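Long-range contact in aspartate--tRNA(Asp/Asn) ligase (Thermus thermophilus, PDB 1N9W), which attaches L-aspartate to both tRNA(Asp) and tRNA(Asn) in two steps, first activating the amino acid with ATP: residues B[310-322]-B[329-342]. Numbering follows the deposited sequence.
Sequences DWLFVTRYPRSVR and EEDGTTRSFDLLFR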
loop_
_atom_site.group_PDB
_atom_site.type_symbol
_atom_site.label_atom_id
_atom_site.label_comp_id
_atom_site.label_asym_id
_atom_site.label_seq_id
_atom_site.Cartn_x
_atom_site.Cartn_y
_atom_site.Cartn_z
ATOM N N ASP B 310 -6.952 25.172 -10.086
ATOM C CA ASP B 310 -5.612 24.610 -10.239
ATOM C C ASP B 310 -5.690 23.324 -11.049
ATOM O O ASP B 310 -4.669 22.785 -11.482
ATOM C CB ASP B 310 -5.016 24.322 -8.860
ATOM C CG ASP B 310 -4.689 25.584 -8.096
ATOM O OD1 ASP B 310 -3.654 26.208 -8.407
ATOM O OD2 ASP B 310 -5.463 25.956 -7.189
ATOM N N TRP B 311 -6.914 22.851 -11.262
ATOM C CA TRP B 311 -7.150 21.610 -11.993
ATOM C C TRP B 311 -7.865 21.816 -13.327
ATOM O O TRP B 311 -8.661 22.745 -13.485
ATOM C CB TRP B 311 -7.983 20.659 -11.134
ATOM C CG TRP B 311 -7.645 20.708 -9.675
ATOM C CD1 TRP B 311 -8.024 21.662 -8.777
ATOM C CD2 TRP B 311 -6.852 19.762 -8.946
ATOM N NE1 TRP B 311 -7.518 21.371 -7.533
ATOM C CE2 TRP B 311 -6.797 20.214 -7.610
ATOM C CE3 TRP B 311 -6.185 18.581 -9.298
ATOM C CZ2 TRP B 311 -6.098 19.517 -6.616
ATOM C CZ3 TRP B 311 -5.493 17.891 -8.311
ATOM C CH2 TRP B 311 -5.454 18.364 -6.984
ATOM N N LEU B 312 -7.590 20.928 -14.274
ATOM C CA LEU B 312 -8.207 21.001 -15.589
ATOM C C LEU B 312 -8.317 19.644 -16.276
ATOM O O LEU B 312 -7.312 18.982 -16.527
ATOM C CB LEU B 312 -7.411 21.952 -16.490
ATOM C CG LEU B 312 -7.835 22.026 -17.960
ATOM C CD1 LEU B 312 -9.236 22.617 -18.080
ATOM C CD2 LEU B 312 -6.829 22.873 -18.730
ATOM N N PHE B 313 -9.542 19.231 -16.578
ATOM C CA PHE B 313 -9.767 17.965 -17.254
ATOM C C PHE B 313 -9.764 18.164 -18.765
ATOM O O PHE B 313 -10.509 18.992 -19.292
ATOM C CB PHE B 313 -11.109 17.358 -16.830
ATOM C CG PHE B 313 -11.021 16.424 -15.651
ATOM C CD1 PHE B 313 -10.174 15.317 -15.682
ATOM C CD2 PHE B 313 -11.821 16.627 -14.525
ATOM C CE1 PHE B 313 -10.123 14.425 -14.614
ATOM C CE2 PHE B 313 -11.778 15.742 -13.451
ATOM C CZ PHE B 313 -10.929 14.638 -13.494
ATOM N N VAL B 314 -8.910 17.414 -19.457
ATOM C CA VAL B 314 -8.828 17.474 -20.914
ATOM C C VAL B 314 -9.522 16.208 -21.413
ATOM O O VAL B 314 -8.992 15.106 -21.276
ATOM C CB VAL B 314 -7.364 17.478 -21.408
ATOM C CG1 VAL B 314 -7.323 17.610 -22.921
ATOM C CG2 VAL B 314 -6.605 18.624 -20.767
ATOM N N THR B 315 -10.706 16.378 -21.995
ATOM C CA THR B 315 -11.504 15.258 -22.477
ATOM C C THR B 315 -11.503 15.042 -23.985
ATOM O O THR B 315 -11.045 15.887 -24.748
ATOM C CB THR B 315 -12.962 15.413 -22.044
ATOM O OG1 THR B 315 -13.477 16.632 -22.586
ATOM C CG2 THR B 315 -13.072 15.455 -20.524
ATOM N N ARG B 316 -12.044 13.894 -24.392
ATOM C CA ARG B 316 -12.160 13.494 -25.796
ATOM C C ARG B 316 -10.882 13.631 -26.616
ATOM O O ARG B 316 -10.699 14.612 -27.333
ATOM C CB ARG B 316 -13.283 14.283 -26.479
ATOM C CG ARG B 316 -14.682 13.992 -25.950
ATOM C CD ARG B 316 -15.099 12.548 -26.193
ATOM N NE ARG B 316 -16.447 12.277 -25.700
ATOM C CZ ARG B 316 -17.548 12.852 -26.178
ATOM N NH1 ARG B 316 -17.466 13.731 -27.169
ATOM N NH2 ARG B 316 -18.733 12.551 -25.661
ATOM N N TYR B 317 -10.008 12.635 -26.520
ATOM C CA TYR B 317 -8.760 12.634 -27.276
ATOM C C TYR B 317 -8.951 11.864 -28.581
ATOM O O TYR B 317 -9.800 10.976 -28.662
ATOM C CB TYR B 317 -7.639 11.978 -26.468
ATOM C CG TYR B 317 -6.964 12.879 -25.457
ATOM C CD1 TYR B 317 -7.657 13.373 -24.352
ATOM C CD2 TYR B 317 -5.623 13.231 -25.604
ATOM C CE1 TYR B 317 -7.029 14.196 -23.419
ATOM C CE2 TYR B 317 -4.988 14.054 -24.680
ATOM C CZ TYR B 317 -5.695 14.534 -23.591
ATOM O OH TYR B 317 -5.074 15.352 -22.678
ATOM N N PRO B 318 -8.170 12.203 -29.623
ATOM C CA PRO B 318 -8.259 11.530 -30.927
ATOM C C PRO B 318 -7.896 10.049 -30.802
ATOM O O PRO B 318 -6.919 9.701 -30.144
ATOM C CB PRO B 318 -7.244 12.292 -31.776
ATOM C CG PRO B 318 -7.295 13.667 -31.199
ATOM C CD PRO B 318 -7.301 13.391 -29.714
ATOM N N ARG B 319 -8.674 9.181 -31.435
ATOM C CA ARG B 319 -8.398 7.756 -31.365
ATOM C C ARG B 319 -6.943 7.429 -31.677
ATOM O O ARG B 319 -6.377 6.483 -31.125
ATOM C CB ARG B 319 -9.293 6.978 -32.325
ATOM C CG ARG B 319 -10.744 6.885 -31.909
ATOM C CD ARG B 319 -11.431 5.814 -32.731
ATOM N NE ARG B 319 -10.716 4.543 -32.632
ATOM C CZ ARG B 319 -10.981 3.469 -33.373
ATOM N NH1 ARG B 319 -11.950 3.507 -34.277
ATOM N NH2 ARG B 319 -10.279 2.357 -33.207
ATOM N N SER B 320 -6.334 8.212 -32.560
ATOM C CA SER B 320 -4.941 7.987 -32.951
ATOM C C SER B 320 -3.945 8.237 -31.819
ATOM O O SER B 320 -2.812 7.760 -31.868
ATOM C CB SER B 320 -4.583 8.876 -34.148
ATOM O OG SER B 320 -4.761 10.246 -33.841
ATOM N N VAL B 321 -4.378 8.978 -30.801
ATOM C CA VAL B 321 -3.524 9.300 -29.662
ATOM C C VAL B 321 -3.621 8.276 -28.527
ATOM O O VAL B 321 -2.630 7.987 -27.858
ATOM C CB VAL B 321 -3.873 10.692 -29.089
ATOM C CG1 VAL B 321 -2.933 11.039 -27.948
ATOM C CG2 VAL B 321 -3.794 11.737 -30.185
ATOM N N ARG B 322 -4.818 7.734 -28.318
ATOM C CA ARG B 322 -5.047 6.753 -27.263
ATOM C C ARG B 322 -4.911 5.314 -27.759
ATOM O O ARG B 322 -5.133 5.029 -28.937
ATOM C CB ARG B 322 -6.438 6.945 -26.662
ATOM C CG ARG B 322 -6.668 8.305 -26.030
ATOM C CD ARG B 322 -5.560 8.662 -25.053
ATOM N NE ARG B 322 -6.053 9.535 -23.996
ATOM C CZ ARG B 322 -5.285 10.312 -23.244
ATOM N NH1 ARG B 322 -3.971 10.338 -23.431
ATOM N NH2 ARG B 322 -5.835 11.066 -22.302
ATOM N N GLU B 329 -15.275 6.823 -29.783
ATOM C CA GLU B 329 -16.435 7.699 -29.845
ATOM C C GLU B 329 -16.685 7.865 -31.339
ATOM O O GLU B 329 -15.753 7.790 -32.139
ATOM C CB GLU B 329 -16.110 9.042 -29.194
ATOM C CG GLU B 329 -17.323 9.836 -28.711
ATOM C CD GLU B 329 -18.016 9.189 -27.520
ATOM O OE1 GLU B 329 -18.385 8.001 -27.620
ATOM O OE2 GLU B 329 -18.188 9.867 -26.483
ATOM N N GLU B 330 -17.931 8.084 -31.735
ATOM C CA GLU B 330 -18.208 8.243 -33.161
ATOM C C GLU B 330 -18.147 9.694 -33.616
ATOM O O GLU B 330 -19.162 10.319 -33.910
ATOM C CB GLU B 330 -19.559 7.636 -33.529
ATOM C CG GLU B 330 -19.806 7.678 -35.023
ATOM C CD GLU B 330 -18.573 7.282 -35.809
ATOM O OE1 GLU B 330 -18.172 6.097 -35.733
ATOM O OE2 GLU B 330 -17.990 8.151 -36.494
ATOM N N ASP B 331 -16.925 10.208 -33.667
ATOM C CA ASP B 331 -16.646 11.571 -34.092
ATOM C C ASP B 331 -15.131 11.675 -34.131
ATOM O O ASP B 331 -14.562 12.761 -34.238
ATOM C CB ASP B 331 -17.265 12.593 -33.120
ATOM C CG ASP B 331 -16.787 12.420 -31.692
ATOM O OD1 ASP B 331 -16.476 11.276 -31.301
ATOM O OD2 ASP B 331 -16.750 13.425 -30.951
ATOM N N GLY B 332 -14.496 10.508 -34.051
ATOM C CA GLY B 332 -13.049 10.427 -34.084
ATOM C C GLY B 332 -12.389 10.404 -32.717
ATOM O O GLY B 332 -11.245 9.970 -32.586
ATOM N N THR B 333 -13.110 10.864 -31.697
ATOM C CA THR B 333 -12.569 10.911 -30.341
ATOM C C THR B 333 -12.672 9.586 -29.588
ATOM O O THR B 333 -12.910 8.530 -30.179
ATOM C CB THR B 333 -13.270 12.005 -29.496
ATOM O OG1 THR B 333 -14.652 11.675 -29.320
ATOM C CG2 THR B 333 -13.162 13.359 -30.179
ATOM N N THR B 334 -12.474 9.663 -28.275
ATOM C CA THR B 334 -12.539 8.506 -27.388
ATOM C C THR B 334 -13.023 8.963 -26.019
ATOM O O THR B 334 -12.993 10.153 -25.709
ATOM C CB THR B 334 -11.155 7.842 -27.214
ATOM O OG1 THR B 334 -10.180 8.841 -26.905
ATOM C CG2 THR B 334 -10.747 7.113 -28.478
ATOM N N ARG B 335 -13.474 8.015 -25.205
ATOM C CA ARG B 335 -13.953 8.326 -23.864
ATOM C C ARG B 335 -12.788 8.334 -22.881
ATOM O O ARG B 335 -12.838 7.694 -21.830
ATOM C CB ARG B 335 -14.993 7.301 -23.424
ATOM C CG ARG B 335 -16.265 7.343 -24.235
ATOM C CD ARG B 335 -17.267 6.341 -23.706
ATOM N NE ARG B 335 -18.523 6.401 -24.441
ATOM C CZ ARG B 335 -19.580 5.647 -24.172
ATOM N NH1 ARG B 335 -19.533 4.768 -23.180
ATOM N NH2 ARG B 335 -20.684 5.771 -24.896
ATOM N N SER B 336 -11.739 9.064 -23.241
ATOM C CA SER B 336 -10.548 9.175 -22.415
ATOM C C SER B 336 -10.422 10.592 -21.864
ATOM O O SER B 336 -11.098 11.510 -22.333
ATOM C CB SER B 336 -9.309 8.830 -23.243
ATOM O OG SER B 336 -9.201 9.689 -24.365
ATOM N N PHE B 337 -9.556 10.759 -20.866
ATOM C CA PHE B 337 -9.331 12.061 -20.246
ATOM C C PHE B 337 -7.985 12.116 -19.519
ATOM O O PHE B 337 -7.438 11.089 -19.119
ATOM C CB PHE B 337 -10.471 12.388 -19.264
ATOM C CG PHE B 337 -10.550 11.459 -18.075
ATOM C CD1 PHE B 337 -9.674 11.598 -17.000
ATOM C CD2 PHE B 337 -11.482 10.427 -18.045
ATOM C CE1 PHE B 337 -9.725 10.722 -15.913
ATOM C CE2 PHE B 337 -11.541 9.546 -16.962
ATOM C CZ PHE B 337 -10.659 9.695 -15.898
ATOM N N ASP B 338 -7.461 13.327 -19.364
ATOM C CA ASP B 338 -6.200 13.567 -18.682
ATOM C C ASP B 338 -6.452 14.664 -17.678
ATOM O O ASP B 338 -7.168 15.616 -17.975
ATOM C CB ASP B 338 -5.132 14.029 -19.672
ATOM C CG ASP B 338 -4.330 12.887 -20.238
ATOM O OD1 ASP B 338 -4.809 11.738 -20.183
ATOM O OD2 ASP B 338 -3.213 13.140 -20.745
ATOM N N LEU B 339 -5.880 14.534 -16.485
ATOM C CA LEU B 339 -6.070 15.565 -15.471
ATOM C C LEU B 339 -4.814 16.418 -15.384
ATOM O O LEU B 339 -3.708 15.898 -15.239
ATOM C CB LEU B 339 -6.367 14.941 -14.106
ATOM C CG LEU B 339 -6.402 15.922 -12.929
ATOM C CD1 LEU B 339 -7.460 16.993 -13.174
ATOM C CD2 LEU B 339 -6.689 15.167 -11.641
ATOM N N LEU B 340 -4.985 17.728 -15.497
ATOM C CA LEU B 340 -3.862 18.641 -15.401
ATOM C C LEU B 340 -3.914 19.335 -14.062
ATOM O O LEU B 340 -4.920 19.951 -13.711
ATOM C CB LEU B 340 -3.915 19.692 -16.510
ATOM C CG LEU B 340 -3.708 19.183 -17.932
ATOM C CD1 LEU B 340 -3.736 20.371 -18.887
ATOM C CD2 LEU B 340 -2.379 18.449 -18.026
ATOM N N PHE B 341 -2.833 19.219 -13.304
ATOM C CA PHE B 341 -2.762 19.848 -11.998
ATOM C C PHE B 341 -1.664 20.892 -12.031
ATOM O O PHE B 341 -0.485 20.568 -12.159
ATOM C CB PHE B 341 -2.473 18.799 -10.923
ATOM C CG PHE B 341 -2.317 19.369 -9.543
ATOM C CD1 PHE B 341 -3.269 20.244 -9.019
ATOM C CD2 PHE B 341 -1.229 19.012 -8.755
ATOM C CE1 PHE B 341 -3.139 20.744 -7.729
ATOM C CE2 PHE B 341 -1.094 19.507 -7.466
ATOM C CZ PHE B 341 -2.047 20.378 -6.950
ATOM N N ARG B 342 -2.060 22.154 -11.928
ATOM C CA ARG B 342 -1.102 23.254 -11.959
ATOM C C ARG B 342 -0.141 23.152 -13.145
ATOM O O ARG B 342 1.045 23.450 -13.018
ATOM C CB ARG B 342 -0.322 23.306 -10.635
ATOM C CG ARG B 342 -1.131 23.899 -9.491
ATOM C CD ARG B 342 -0.411 23.878 -8.146
ATOM N NE ARG B 342 -1.214 24.589 -7.146
ATOM C CZ ARG B 342 -0.972 24.601 -5.838
ATOM N NH1 ARG B 342 0.064 23.932 -5.334
ATOM N NH2 ARG B 342 -1.777 25.283 -5.031
#
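Ser336 OG is gripped twice. Arg322 NE donates to it at 3.2 Å, and Ser336 OG in turn donates to Thr334 OG1. The Thr334 hydroxyl passes the chain on, donating a hydrogen bond to Tyr317 O at 2.8 Å from above the carbonyl plane. Arg322 bends at its second torsion (chi2 -51°), which lays its guanidinium over the face of the Tyr317 ring. Its NH2 is modelled in a salt bridge with Asp338 OD1, but their 2.4 Å separation is too short to be trusted in detail. That oxygen also accepts from Ser348, a predicted aspartate-binding residue. With an alanine at Arg322, Ser336 OG would probably lose its NE donor and the Tyr317 ring the guanidinium over its face. Strands 311-315 and 336-341 are antiparallel neighbours in the mixed sheet of the class II synthetase catalytic domain. Leu312 and Val314 each form a hydrogen-bonded pair, with Leu340 and Asp338. On one face Trp311 and Phe341 form an offset stack, centroids 4.1 Å apart. Leu339 CD1 sits over the Phe313 ring, 4.0 Å from its centroid. On the other face Leu340 CD1 touches Leu312 CD2 and Val314 CG2. Leu312 and Leu340 also pack against helix 293-306. Beyond the strands, Glu329 OE2 lies over the guanidinium face of Arg316, 2.9 Å from its NH2, in a salt bridge.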